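Adhesion G-protein coupled receptor G6 (Danio rerio, PDB 6V55) is an adhesion G-protein coupled receptor whose calcium-binding extracellular region probably takes part in cell adhesion and in the signalling that governs myelination. Local coordinates at residues G57-Y60 and D61-V64; V64-G68 and T69-K73; D203-A206 and T207-L211; A363-S366 and Q367-Q371; P430-G433 and N434-L438. All blocks are in the same frame, centred on the assembly; numbering follows the deposited sequence.

Overall arrangement
The five contacts are all short-range and fall into three regions of the long extracellular chain. Contacts 1 and 2 are neighbours in the CUB domain, their centres about 13 Å apart: they share Val64 and strand 62-66, and Lys73 NZ probably hydrogen-bonds to Gly57 O at 2.8 Å. Contact 1 carries Asp61 of the calcium site. Contacts 4 and 5, with centres about 11 Å apart, pack a helix onto a hairpin in the SEA domain, where Trp368 CE2 approaches Ile432 CG1 to 3.7 Å. Contact 3, in the pentaxin-like domain, stands alone; its nearest atoms are about 22 Å from those of contact 2.

Contact 1: G57-Y60 and D61-V64; sequences GCIY and DRVV. With CA (calcium ion), chain C.
The guanidinium group of Arg62 meets the loop before it through its edge: Cys58 O lies close to its plane, whereas Gly57 O approaches obliquely. Arg62 NE donates to Cys58 O over 3.1 Å in a nearly straight bond (167°), although NE stands well above the carbonyl plane. The second bond, from Arg62 NH2 to Gly57 O at 3.2 Å, is weak and bent. The side chain reaches back over the loop because CG sits between the backbone N and the carbonyl carbon (chi1 63°) and the chain folds again at chi3. Arg62 CB itself lies 4.0 Å from Cys58 CB, and Cys58 is tied to Cys75 by a disulfide. Glycine suits position 57, where phi is positive. A water accepts from Tyr60 N at 3.0 Å and, weakly, from Asp61 N, and the ring of Tyr60 forms a cation-pi contact with Lys477. Next door, Asp61 presents both carboxylate oxygens to the calcium ion, OD1 at 2.5 Å and OD2 at 2.7 Å. Glu53, Asp98, Ser100 and Val101 also bind the metal, and Tyr25 OH hydrogen-bonds to Asp61 OD2. Arg62 thus holds Cys58 O firmly and Gly57 O weakly, while the calcium ion, which would favour an ionised carboxylate, fixes the side chain of Asp61: an arrangement in keeping with a calcium-binding CUB domain.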
loop_
_atom_site.group_PDB
_atom_site.type_symbol
_atom_site.label_atom_id
_atom_site.label_comp_id
_atom_site.label_asym_id
_atom_site.label_seq_id
_atom_site.Cartn_x
_atom_site.Cartn_y
_atom_site.Cartn_z
ATOM N N GLY A 57 -2.685 15.576 2.049
ATOM C CA GLY A 57 -2.790 14.578 3.092
ATOM C C GLY A 57 -3.031 13.171 2.594
ATOM O O GLY A 57 -3.389 12.302 3.406
ATOM N N CYS A 58 -2.849 12.940 1.284
ATOM C CA CYS A 58 -2.983 11.642 0.606
ATOM C C CYS A 58 -4.353 10.981 0.855
ATOM O O CYS A 58 -4.462 9.756 0.972
ATOM C CB CYS A 58 -1.795 10.734 0.980
ATOM S SG CYS A 58 -0.209 11.130 0.042
ATOM N N ILE A 59 -5.410 11.808 0.937
ATOM C CA ILE A 59 -6.709 11.335 1.412
ATOM C C ILE A 59 -7.551 10.686 0.328
ATOM O O ILE A 59 -8.683 10.261 0.613
ATOM C CB ILE A 59 -7.537 12.468 2.061
ATOM C CG1 ILE A 59 -7.983 13.491 1.023
ATOM C CG2 ILE A 59 -6.759 13.175 3.163
ATOM C CD1 ILE A 59 -9.247 14.226 1.432
ATOM N N TYR A 60 -7.037 10.568 -0.899
ATOM C CA TYR A 60 -7.771 9.896 -1.972
ATOM C C TYR A 60 -7.231 8.480 -2.148
ATOM O O TYR A 60 -7.858 7.529 -1.673
ATOM C CB TYR A 60 -7.689 10.683 -3.282
ATOM C CG TYR A 60 -8.470 11.995 -3.299
ATOM C CD1 TYR A 60 -9.411 12.283 -2.326
ATOM C CD2 TYR A 60 -8.257 12.941 -4.304
ATOM C CE1 TYR A 60 -10.107 13.480 -2.337
ATOM C CE2 TYR A 60 -8.949 14.137 -4.322
ATOM C CZ TYR A 60 -9.874 14.395 -3.342
ATOM O OH TYR A 60 -10.585 15.575 -3.357
ATOM N N ASP A 61 -6.088 8.305 -2.816
ATOM C CA ASP A 61 -5.401 7.022 -2.832
ATOM C C ASP A 61 -4.104 7.173 -2.069
ATOM O O ASP A 61 -3.386 8.152 -2.272
ATOM C CB ASP A 61 -5.063 6.547 -4.248
ATOM C CG ASP A 61 -6.255 6.564 -5.186
ATOM O OD1 ASP A 61 -7.389 6.634 -4.677
ATOM O OD2 ASP A 61 -6.056 6.513 -6.425
ATOM N N ARG A 62 -3.764 6.203 -1.224
ATOM C CA ARG A 62 -2.511 6.285 -0.477
ATOM C C ARG A 62 -1.863 4.912 -0.380
ATOM O O ARG A 62 -2.538 3.883 -0.418
ATOM C CB ARG A 62 -2.717 6.872 0.934
ATOM C CG ARG A 62 -3.592 6.048 1.846
ATOM C CD ARG A 62 -3.528 6.541 3.301
ATOM N NE ARG A 62 -3.994 7.918 3.453
ATOM C CZ ARG A 62 -4.417 8.469 4.593
ATOM N NH1 ARG A 62 -4.447 7.771 5.734
ATOM N NH2 ARG A 62 -4.826 9.737 4.584
ATOM N N VAL A 63 -0.538 4.912 -0.284
ATOM C CA VAL A 63 0.248 3.745 0.100
ATOM C C VAL A 63 0.840 4.054 1.464
ATOM O O VAL A 63 1.443 5.116 1.636
ATOM C CB VAL A 63 1.360 3.437 -0.915
ATOM C CG1 VAL A 63 2.361 2.416 -0.367
ATOM C CG2 VAL A 63 0.758 2.915 -2.172
ATOM N N VAL A 64 0.650 3.148 2.436
ATOM C CA VAL A 64 1.261 3.245 3.764
ATOM C C VAL A 64 2.385 2.215 3.863
ATOM O O VAL A 64 2.168 1.035 3.563
ATOM C CB VAL A 64 0.215 3.017 4.870
ATOM C CG1 VAL A 64 0.871 3.021 6.238
ATOM C CG2 VAL A 64 -0.885 4.079 4.807
HETATM CA CA CA C . -8.739 6.944 -6.771
HETATM O O HOH W 1 -4.430 10.324 -2.347
HETATM O O HOH W 2 -9.590 4.561 -7.161
#

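Contact 2: V64-G68 and T69-K73; sequences VVKTG and TSDAK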
loop_
_atom_site.group_PDB
_atom_site.type_symbol
_atom_site.label_atom_id
_atom_site.label_comp_id
_atom_site.label_asym_id
_atom_site.label_seq_id
_atom_site.Cartn_x
_atom_site.Cartn_y
_atom_site.Cartn_z
ATOM N N VAL A 64 0.650 3.148 2.436
ATOM C CA VAL A 64 1.261 3.245 3.764
ATOM C C VAL A 64 2.385 2.215 3.863
ATOM O O VAL A 64 2.168 1.035 3.563
ATOM C CB VAL A 64 0.215 3.017 4.870
ATOM C CG1 VAL A 64 0.871 3.021 6.238
ATOM C CG2 VAL A 64 -0.885 4.079 4.807
ATOM N N VAL A 65 3.589 2.644 4.260
ATOM C CA VAL A 65 4.708 1.731 4.529
ATOM C C VAL A 65 4.928 1.661 6.035
ATOM O O VAL A 65 5.244 2.673 6.674
ATOM C CB VAL A 65 6.004 2.159 3.826
ATOM C CG1 VAL A 65 7.109 1.144 4.123
ATOM C CG2 VAL A 65 5.785 2.298 2.330
ATOM N N LYS A 66 4.795 0.460 6.598
ATOM C CA LYS A 66 4.796 0.249 8.045
ATOM C C LYS A 66 5.996 -0.614 8.427
ATOM O O LYS A 66 6.106 -1.771 8.004
ATOM C CB LYS A 66 3.485 -0.405 8.498
ATOM C CG LYS A 66 2.917 0.142 9.798
ATOM C CD LYS A 66 1.437 -0.228 9.992
ATOM C CE LYS A 66 1.227 -1.602 10.647
ATOM N NZ LYS A 66 -0.199 -2.121 10.490
ATOM N N THR A 67 6.902 -0.056 9.207
ATOM C CA THR A 67 7.875 -0.870 9.905
ATOM C C THR A 67 7.493 -0.908 11.382
ATOM O O THR A 67 6.413 -0.451 11.777
ATOM C CB THR A 67 9.286 -0.350 9.659
ATOM O OG1 THR A 67 10.182 -0.983 10.579
ATOM C CG2 THR A 67 9.343 1.157 9.802
ATOM N N GLY A 68 8.373 -1.473 12.209
ATOM C CA GLY A 68 8.050 -1.704 13.609
ATOM C C GLY A 68 7.959 -0.447 14.447
ATOM O O GLY A 68 7.325 -0.468 15.508
ATOM N N THR A 69 8.538 0.659 13.970
ATOM C CA THR A 69 8.620 1.891 14.735
ATOM C C THR A 69 8.025 3.111 14.042
ATOM O O THR A 69 7.807 4.126 14.714
ATOM C CB THR A 69 10.082 2.194 15.090
ATOM O OG1 THR A 69 10.897 1.982 13.932
ATOM C CG2 THR A 69 10.557 1.288 16.219
ATOM N N SER A 70 7.764 3.064 12.734
ATOM C CA SER A 70 7.157 4.206 12.073
ATOM C C SER A 70 6.103 3.733 11.082
ATOM O O SER A 70 5.880 2.536 10.882
ATOM C CB SER A 70 8.198 5.088 11.373
ATOM O OG SER A 70 9.178 4.323 10.698
ATOM N N ASP A 71 5.484 4.711 10.432
ATOM C CA ASP A 71 4.269 4.566 9.650
ATOM C C ASP A 71 4.242 5.792 8.755
ATOM O O ASP A 71 4.215 6.914 9.271
ATOM C CB ASP A 71 3.052 4.513 10.584
ATOM C CG ASP A 71 1.730 4.281 9.862
ATOM O OD1 ASP A 71 1.226 5.191 9.154
ATOM O OD2 ASP A 71 1.162 3.180 10.041
ATOM N N ALA A 72 4.271 5.629 7.435
ATOM C CA ALA A 72 4.236 6.806 6.588
ATOM C C ALA A 72 3.371 6.582 5.358
ATOM O O ALA A 72 3.452 5.524 4.727
ATOM C CB ALA A 72 5.634 7.203 6.169
ATOM N N LYS A 73 2.575 7.600 4.996
ATOM C CA LYS A 73 1.677 7.544 3.846
ATOM C C LYS A 73 2.302 8.236 2.640
ATOM O O LYS A 73 3.084 9.171 2.783
ATOM C CB LYS A 73 0.318 8.172 4.161
ATOM C CG LYS A 73 0.375 9.549 4.799
ATOM C CD LYS A 73 -1.009 10.136 5.042
ATOM C CE LYS A 73 -0.897 11.492 5.761
ATOM N NZ LYS A 73 -2.246 12.161 5.959
#
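A beta hairpin of the CUB domain, strands 62-66 and 71-74, is joined here around its antiparallel, hydrogen-bonded pair Val65 and Ala72. Val65 N donates to Ala72 O over 2.9 Å, and Ala72 N returns a bond to Val65 O at 3.2 Å. Val64 CA-H adds a weaker contact to the same Ala72 carbonyl. Toward the bend the pairing slackens: Thr67 N reaches Ser70 O at 3.3 Å only weakly, and Gly68 and Thr69 in the reversal are poorly ordered. The side chains of Thr67 and Ser70 still meet, with CG2 of the first 3.3 Å from OG of the second, while Thr67 OG1 accepts from Thr87 N.

On the face bearing Val64, Lys66 and Asp71, the aspartate carboxylate lies between two aliphatic groups. With its CG opposite the backbone N (chi1 -177°), Asp71 brings OD1 to 3.7 Å from Val64 CG1 and OD2 to 3.4 Å from Lys66 CD. Lysine suits this face because its methylenes pack on the carboxylate while NZ makes a long, weak ion pair with Glu92. The other face carries Val65, a branched residue well fitted to a strand, which packs on Ile45 and Phe47 of the second sheet. Asp71 therefore meets the methylenes of Lys66 and not its ammonium group, with Lys66 NZ 5.5 Å from Asp71 OD2; OD1 is satisfied instead by Ser335 OG and Gly336 N, which would help to stabilise the negative charge.

Contact 3: D203-A206 and T207-L211; sequences DITA and TMKPL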
loop_
_atom_site.group_PDB
_atom_site.type_symbol
_atom_site.label_atom_id
_atom_site.label_comp_id
_atom_site.label_asym_id
_atom_site.label_seq_id
_atom_site.Cartn_x
_atom_site.Cartn_y
_atom_site.Cartn_z
ATOM N N ASP A 203 41.070 -4.266 33.748
ATOM C CA ASP A 203 40.186 -3.656 32.759
ATOM C C ASP A 203 39.487 -4.701 31.872
ATOM O O ASP A 203 39.454 -4.550 30.649
ATOM C CB ASP A 203 40.982 -2.654 31.928
ATOM C CG ASP A 203 40.151 -1.439 31.514
ATOM O OD1 ASP A 203 39.049 -1.625 30.948
ATOM O OD2 ASP A 203 40.607 -0.294 31.756
ATOM N N ILE A 204 38.907 -5.772 32.440
ATOM C CA ILE A 204 37.944 -6.565 31.677
ATOM C C ILE A 204 36.552 -6.247 32.233
ATOM O O ILE A 204 35.748 -7.135 32.550
ATOM C CB ILE A 204 38.276 -8.087 31.604
ATOM C CG1 ILE A 204 38.425 -8.851 32.917
ATOM C CG2 ILE A 204 39.578 -8.311 30.850
ATOM C CD1 ILE A 204 38.430 -10.356 32.700
ATOM N N THR A 205 36.253 -4.943 32.289
ATOM C CA THR A 205 34.931 -4.389 32.595
ATOM C C THR A 205 33.855 -4.873 31.616
ATOM O O THR A 205 34.142 -5.301 30.500
ATOM C CB THR A 205 34.981 -2.856 32.549
ATOM O OG1 THR A 205 33.650 -2.322 32.508
ATOM C CG2 THR A 205 35.776 -2.366 31.321
ATOM N N ALA A 206 32.590 -4.794 32.053
ATOM C CA ALA A 206 31.483 -5.138 31.174
ATOM C C ALA A 206 31.028 -3.965 30.320
ATOM O O ALA A 206 30.087 -4.126 29.527
ATOM C CB ALA A 206 30.310 -5.672 31.986
ATOM N N THR A 207 31.649 -2.796 30.488
ATOM C CA THR A 207 31.547 -1.718 29.512
ATOM C C THR A 207 32.567 -1.960 28.399
ATOM O O THR A 207 33.731 -2.295 28.668
ATOM C CB THR A 207 31.790 -0.359 30.173
ATOM O OG1 THR A 207 30.996 -0.264 31.356
ATOM C CG2 THR A 207 31.423 0.808 29.218
ATOM N N MET A 208 32.125 -1.813 27.153
ATOM C CA MET A 208 33.039 -1.980 26.040
ATOM C C MET A 208 33.996 -0.804 25.940
ATOM O O MET A 208 33.626 0.351 26.177
ATOM C CB MET A 208 32.292 -2.109 24.730
ATOM C CG MET A 208 31.472 -3.334 24.629
ATOM S SD MET A 208 31.421 -3.752 22.907
ATOM C CE MET A 208 32.225 -5.323 22.955
ATOM N N LYS A 209 35.234 -1.106 25.551
ATOM C CA LYS A 209 36.200 -0.064 25.313
ATOM C C LYS A 209 37.079 -0.521 24.157
ATOM O O LYS A 209 37.390 -1.722 24.051
ATOM C CB LYS A 209 37.049 0.245 26.555
ATOM C CG LYS A 209 36.766 1.614 27.177
ATOM C CD LYS A 209 37.810 1.966 28.233
ATOM C CE LYS A 209 37.750 1.001 29.420
ATOM N NZ LYS A 209 38.694 1.383 30.522
ATOM N N PRO A 210 37.441 0.392 23.251
ATOM C CA PRO A 210 38.328 0.030 22.142
ATOM C C PRO A 210 39.781 -0.134 22.577
ATOM O O PRO A 210 40.256 0.489 23.530
ATOM C CB PRO A 210 38.166 1.206 21.164
ATOM C CG PRO A 210 37.751 2.365 22.014
ATOM C CD PRO A 210 36.932 1.776 23.124
ATOM N N LEU A 211 40.480 -1.007 21.848
ATOM C CA LEU A 211 41.858 -1.395 22.129
ATOM C C LEU A 211 42.533 -1.779 20.820
ATOM O O LEU A 211 42.041 -2.662 20.111
ATOM C CB LEU A 211 41.917 -2.576 23.109
ATOM C CG LEU A 211 43.314 -3.207 23.247
ATOM C CD1 LEU A 211 44.315 -2.200 23.830
ATOM C CD2 LEU A 211 43.288 -4.490 24.082
#
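Asp203 and Lys209 make the ionic part of this contact, a salt bridge between the loop and the first residue of strand 209-216. Lys209 NZ lies 2.8 Å from Asp203 OD2, using the syn lone pair of that oxygen, and makes a weaker bond to Asp203 OD1 at 3.1 Å. The two side chains cross at about a right angle, and the lysine chain bends at chi3 to bring its ammonium group to the carboxylate. Glu227 shares the same ammonium through a second salt bridge, so the positive charge probably offsets the closeness of the two acids.

The hydrogen-bonded part is an ST turn: Thr205 OG1 accepts from Thr207 N over 2.9 Å, at an angle of 164°. The hydroxyl can reach forward along the chain because it points opposite its own backbone N (chi1 165°), a role for which a beta-hydroxyl residue is apt.

Van der Waals packing is slight. The methyl Thr205 CG2 rests against the carbonyl oxygen of Thr207, 3.4 Å from Thr207 O, and meets carbon at Lys209 CE, 4.3 Å away.

In the pentaxin-like domain, strand 209-216 runs between strands 145-154 and 221-226 of an antiparallel sheet. Thr205 and Lys209 make backbone hydrogen bonds with Arg154 and Ile152 of the first of these, while the side chains of Asp203 and Lys209 both lie against Phe226 of the second.

Contact 4: A363-S366 and Q367-Q371; sequences AIIS and QWLNQ. With NAG (2-acetamido-2-deoxy-beta-D-glucopyranose), chain J.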
loop_
_atom_site.group_PDB
_atom_site.type_symbol
_atom_site.label_atom_id
_atom_site.label_comp_id
_atom_site.label_asym_id
_atom_site.label_seq_id
_atom_site.Cartn_x
_atom_site.Cartn_y
_atom_site.Cartn_z
ATOM N N ALA A 363 -8.434 10.441 45.579
ATOM C CA ALA A 363 -7.599 11.642 45.561
ATOM C C ALA A 363 -6.141 11.300 45.817
ATOM O O ALA A 363 -5.250 11.825 45.134
ATOM C CB ALA A 363 -8.093 12.652 46.598
ATOM N N ILE A 364 -5.897 10.381 46.757
ATOM C CA ILE A 364 -4.540 9.981 47.137
ATOM C C ILE A 364 -3.886 9.197 46.008
ATOM O O ILE A 364 -2.708 9.416 45.693
ATOM C CB ILE A 364 -4.569 9.170 48.454
ATOM C CG1 ILE A 364 -5.118 9.990 49.638
ATOM C CG2 ILE A 364 -3.191 8.670 48.842
ATOM C CD1 ILE A 364 -4.594 11.433 49.739
ATOM N N ILE A 365 -4.660 8.322 45.341
ATOM C CA ILE A 365 -4.140 7.506 44.238
ATOM C C ILE A 365 -3.822 8.371 43.027
ATOM O O ILE A 365 -2.728 8.258 42.445
ATOM C CB ILE A 365 -5.127 6.377 43.881
ATOM C CG1 ILE A 365 -4.992 5.241 44.883
ATOM C CG2 ILE A 365 -4.856 5.786 42.508
ATOM C CD1 ILE A 365 -6.217 4.370 44.964
ATOM N N SER A 366 -4.735 9.280 42.664
ATOM C CA SER A 366 -4.521 10.128 41.495
ATOM C C SER A 366 -3.373 11.131 41.698
ATOM O O SER A 366 -2.616 11.386 40.755
ATOM C CB SER A 366 -5.841 10.811 41.100
ATOM O OG SER A 366 -5.995 12.088 41.677
ATOM N N GLN A 367 -3.144 11.613 42.923
ATOM C CA GLN A 367 -2.008 12.509 43.138
ATOM C C GLN A 367 -0.685 11.748 43.207
ATOM O O GLN A 367 0.329 12.256 42.702
ATOM C CB GLN A 367 -2.256 13.356 44.387
ATOM C CG GLN A 367 -1.180 14.320 44.754
ATOM C CD GLN A 367 -1.161 14.586 46.259
ATOM O OE1 GLN A 367 -1.202 15.741 46.707
ATOM N NE2 GLN A 367 -1.163 13.511 47.047
ATOM N N TRP A 368 -0.703 10.515 43.742
ATOM C CA TRP A 368 0.441 9.598 43.655
ATOM C C TRP A 368 0.755 9.229 42.220
ATOM O O TRP A 368 1.932 9.092 41.859
ATOM C CB TRP A 368 0.159 8.316 44.440
ATOM C CG TRP A 368 0.984 7.083 44.029
ATOM C CD1 TRP A 368 2.284 6.831 44.364
ATOM C CD2 TRP A 368 0.556 5.947 43.249
ATOM N NE1 TRP A 368 2.697 5.624 43.842
ATOM C CE2 TRP A 368 1.652 5.056 43.166
ATOM C CE3 TRP A 368 -0.634 5.598 42.613
ATOM C CZ2 TRP A 368 1.585 3.844 42.473
ATOM C CZ3 TRP A 368 -0.696 4.387 41.930
ATOM C CH2 TRP A 368 0.408 3.526 41.870
ATOM N N LEU A 369 -0.291 9.050 41.394
ATOM C CA LEU A 369 -0.098 8.755 39.972
ATOM C C LEU A 369 0.554 9.935 39.256
ATOM O O LEU A 369 1.552 9.751 38.558
ATOM C CB LEU A 369 -1.431 8.377 39.298
ATOM C CG LEU A 369 -1.890 6.903 39.236
ATOM C CD1 LEU A 369 -3.394 6.773 39.103
ATOM C CD2 LEU A 369 -1.219 6.106 38.125
ATOM N N ASN A 370 0.031 11.155 39.481
ATOM C CA ASN A 370 0.621 12.395 38.968
ATOM C C ASN A 370 2.060 12.590 39.449
ATOM O O ASN A 370 2.941 12.932 38.649
ATOM C CB ASN A 370 -0.211 13.591 39.431
ATOM C CG ASN A 370 -1.251 14.034 38.430
ATOM O OD1 ASN A 370 -1.570 13.322 37.492
ATOM N ND2 ASN A 370 -1.785 15.244 38.641
ATOM N N GLN A 371 2.318 12.339 40.744
ATOM C CA GLN A 371 3.651 12.515 41.309
ATOM C C GLN A 371 4.662 11.491 40.807
ATOM O O GLN A 371 5.846 11.825 40.712
ATOM C CB GLN A 371 3.632 12.427 42.837
ATOM C CG GLN A 371 3.714 13.760 43.590
ATOM C CD GLN A 371 5.021 14.519 43.371
ATOM O OE1 GLN A 371 6.079 13.933 43.093
ATOM N NE2 GLN A 371 4.946 15.841 43.486
HETATM C C1 NAG J . -2.796 15.929 37.861
HETATM C C2 NAG J . -3.604 16.885 38.785
HETATM C C3 NAG J . -4.579 17.749 37.959
HETATM C C4 NAG J . -3.846 18.485 36.839
HETATM C C5 NAG J . -3.121 17.474 35.947
HETATM C C6 NAG J . -2.326 18.113 34.830
HETATM C C7 NAG J . -4.242 16.421 41.122
HETATM C C8 NAG J . -5.047 15.540 42.031
HETATM N N2 NAG J . -4.319 16.141 39.814
HETATM O O3 NAG J . -5.252 18.681 38.804
HETATM O O4 NAG J . -4.755 19.253 36.058
HETATM O O5 NAG J . -2.196 16.701 36.737
HETATM O O6 NAG J . -2.270 19.529 34.944
HETATM O O7 NAG J . -3.555 17.347 41.552
#
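Ser366 and Asn370, one turn apart on helix 361-374, belong to an N-glycosylation site whose sequon is completed by Thr372. Asn370 ND2 is bonded covalently to C1 of the sugar at 1.4 Å. Its OD1 accepts a hydrogen bond from Val382 N, so both ends of the amide are held and the root of the glycan is unlikely to swing freely. Ser366, a small residue, lies beside the acetamido group, its OG 3.6 Å from the methyl carbon C8. The backbone joins the pair through Asn370 N, which donates to Ser366 O over 2.9 Å at 169°.

The same i to i+4 pattern binds Gln367 N to Ala363 O and Trp368 N to Ile364 O. Leu369 N likewise donates to Ile365 O, at 2.8 Å. In the SEA domain this helix packs against an antiparallel sheet, and one flank of it is correspondingly apolar. The side chains of Ile365 and Leu369 run alongside each other in the same direction and touch through CG2 and CD1 at 3.8 Å; beyond them are Ile385, Tyr403 and Leu407 of the sheet. The indole of Trp368 leaves the helix with CG opposite the backbone N (chi1 158°), which sets Ile365 O at the ring edge, 3.4 Å from CE3. Ile365 CG2 comes to 4.2 Å from that same CE3. The broad indole packs on Ile432 and Leu438 of the hairpin strands, and its NE1 makes a weak hydrogen bond to Ala429 O. Gln367, by contrast, is exposed, where a polar amide suits the surface, and its CB lies 3.4 Å from Ala363 O.

Contact 5: P430-G433 and N434-L438; sequences PAIG and NGLTL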
loop_
_atom_site.group_PDB
_atom_site.type_symbol
_atom_site.label_atom_id
_atom_site.label_comp_id
_atom_site.label_asym_id
_atom_site.label_seq_id
_atom_site.Cartn_x
_atom_site.Cartn_y
_atom_site.Cartn_z
ATOM N N PRO A 430 5.036 1.029 45.277
ATOM C CA PRO A 430 3.725 0.585 45.762
ATOM C C PRO A 430 3.213 1.355 46.969
ATOM O O PRO A 430 1.991 1.376 47.173
ATOM C CB PRO A 430 3.952 -0.898 46.106
ATOM C CG PRO A 430 5.306 -1.247 45.557
ATOM C CD PRO A 430 6.062 0.044 45.643
ATOM N N ALA A 431 4.075 1.978 47.771
ATOM C CA ALA A 431 3.586 2.735 48.919
ATOM C C ALA A 431 2.925 4.029 48.463
ATOM O O ALA A 431 3.590 5.060 48.284
ATOM C CB ALA A 431 4.713 3.033 49.903
ATOM N N ILE A 432 1.609 3.955 48.266
ATOM C CA ILE A 432 0.840 5.065 47.703
ATOM C C ILE A 432 0.616 6.149 48.756
ATOM O O ILE A 432 0.939 7.327 48.553
ATOM C CB ILE A 432 -0.498 4.545 47.139
ATOM C CG1 ILE A 432 -0.251 3.561 45.983
ATOM C CG2 ILE A 432 -1.379 5.706 46.697
ATOM C CD1 ILE A 432 -1.372 2.576 45.741
ATOM N N GLY A 433 0.017 5.770 49.873
ATOM C CA GLY A 433 -0.166 6.632 51.019
ATOM C C GLY A 433 0.043 5.729 52.208
ATOM O O GLY A 433 0.462 4.581 52.013
ATOM N N ASN A 434 -0.222 6.200 53.423
ATOM C CA ASN A 434 -0.121 5.323 54.581
ATOM C C ASN A 434 -1.303 4.360 54.560
ATOM O O ASN A 434 -2.451 4.785 54.389
ATOM C CB ASN A 434 -0.102 6.133 55.874
ATOM C CG ASN A 434 0.259 5.287 57.082
ATOM O OD1 ASN A 434 -0.209 5.540 58.200
ATOM N ND2 ASN A 434 1.114 4.281 56.867
ATOM N N GLY A 435 -1.020 3.060 54.655
ATOM C CA GLY A 435 -2.073 2.061 54.606
ATOM C C GLY A 435 -2.667 1.828 53.239
ATOM O O GLY A 435 -3.681 1.141 53.130
ATOM N N LEU A 436 -2.065 2.388 52.196
ATOM C CA LEU A 436 -2.513 2.281 50.816
ATOM C C LEU A 436 -1.375 1.656 50.024
ATOM O O LEU A 436 -0.240 2.122 50.098
ATOM C CB LEU A 436 -2.877 3.660 50.263
ATOM C CG LEU A 436 -3.991 3.827 49.233
ATOM C CD1 LEU A 436 -5.090 2.770 49.372
ATOM C CD2 LEU A 436 -4.575 5.235 49.371
ATOM N N THR A 437 -1.661 0.593 49.287
ATOM C CA THR A 437 -0.610 -0.257 48.745
ATOM C C THR A 437 -1.045 -0.798 47.401
ATOM O O THR A 437 -2.118 -1.392 47.309
ATOM C CB THR A 437 -0.340 -1.434 49.676
ATOM O OG1 THR A 437 0.018 -0.938 50.957
ATOM C CG2 THR A 437 0.769 -2.312 49.154
ATOM N N LEU A 438 -0.211 -0.633 46.376
ATOM C CA LEU A 438 -0.507 -1.213 45.070
ATOM C C LEU A 438 -0.242 -2.722 45.095
ATOM O O LEU A 438 0.873 -3.155 45.408
ATOM C CB LEU A 438 0.341 -0.522 44.001
ATOM C CG LEU A 438 0.248 -0.969 42.547
ATOM C CD1 LEU A 438 -0.954 -0.340 41.914
ATOM C CD2 LEU A 438 1.490 -0.551 41.819
#
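Pro430 and Leu438 lie at the open end of a beta hairpin in the SEA domain, closed at the other end by a type II turn from Gly433 to Leu436. Pro430, which has no N-H to give, offers its carbonyl: Leu438 N donates to Pro430 O over 3.1 Å at 161°, and Thr437 CA-H lies against the same oxygen. Next, Ile432 N donates to Leu436 O at 3.2 Å, from well above the carbonyl plane. These two bonds flank the non-hydrogen-bonded pair of Ala431 and Thr437. Within the turn, Leu436 N reaches Gly433 O only weakly, at 3.4 Å. Gly435 has the positive phi (74°) that the third position of such a turn demands, a conformation easy for glycine. Asn434 O accepts from Arg359 NH1, and Asn434 OD1 weakly from Gln355 NE2. On its other edge strand 436-445 pairs with strand 342-353, Thr437 bonding to Thr352 through the backbone, with Gly435 to Glu354 just beyond. Ile432 adds apolar contact with both leucines. Its CB rests 4.0 Å from Leu436 CB, while at its far end CD1 lies 3.5 Å from Leu438 N and 3.9 Å from Leu438 CB.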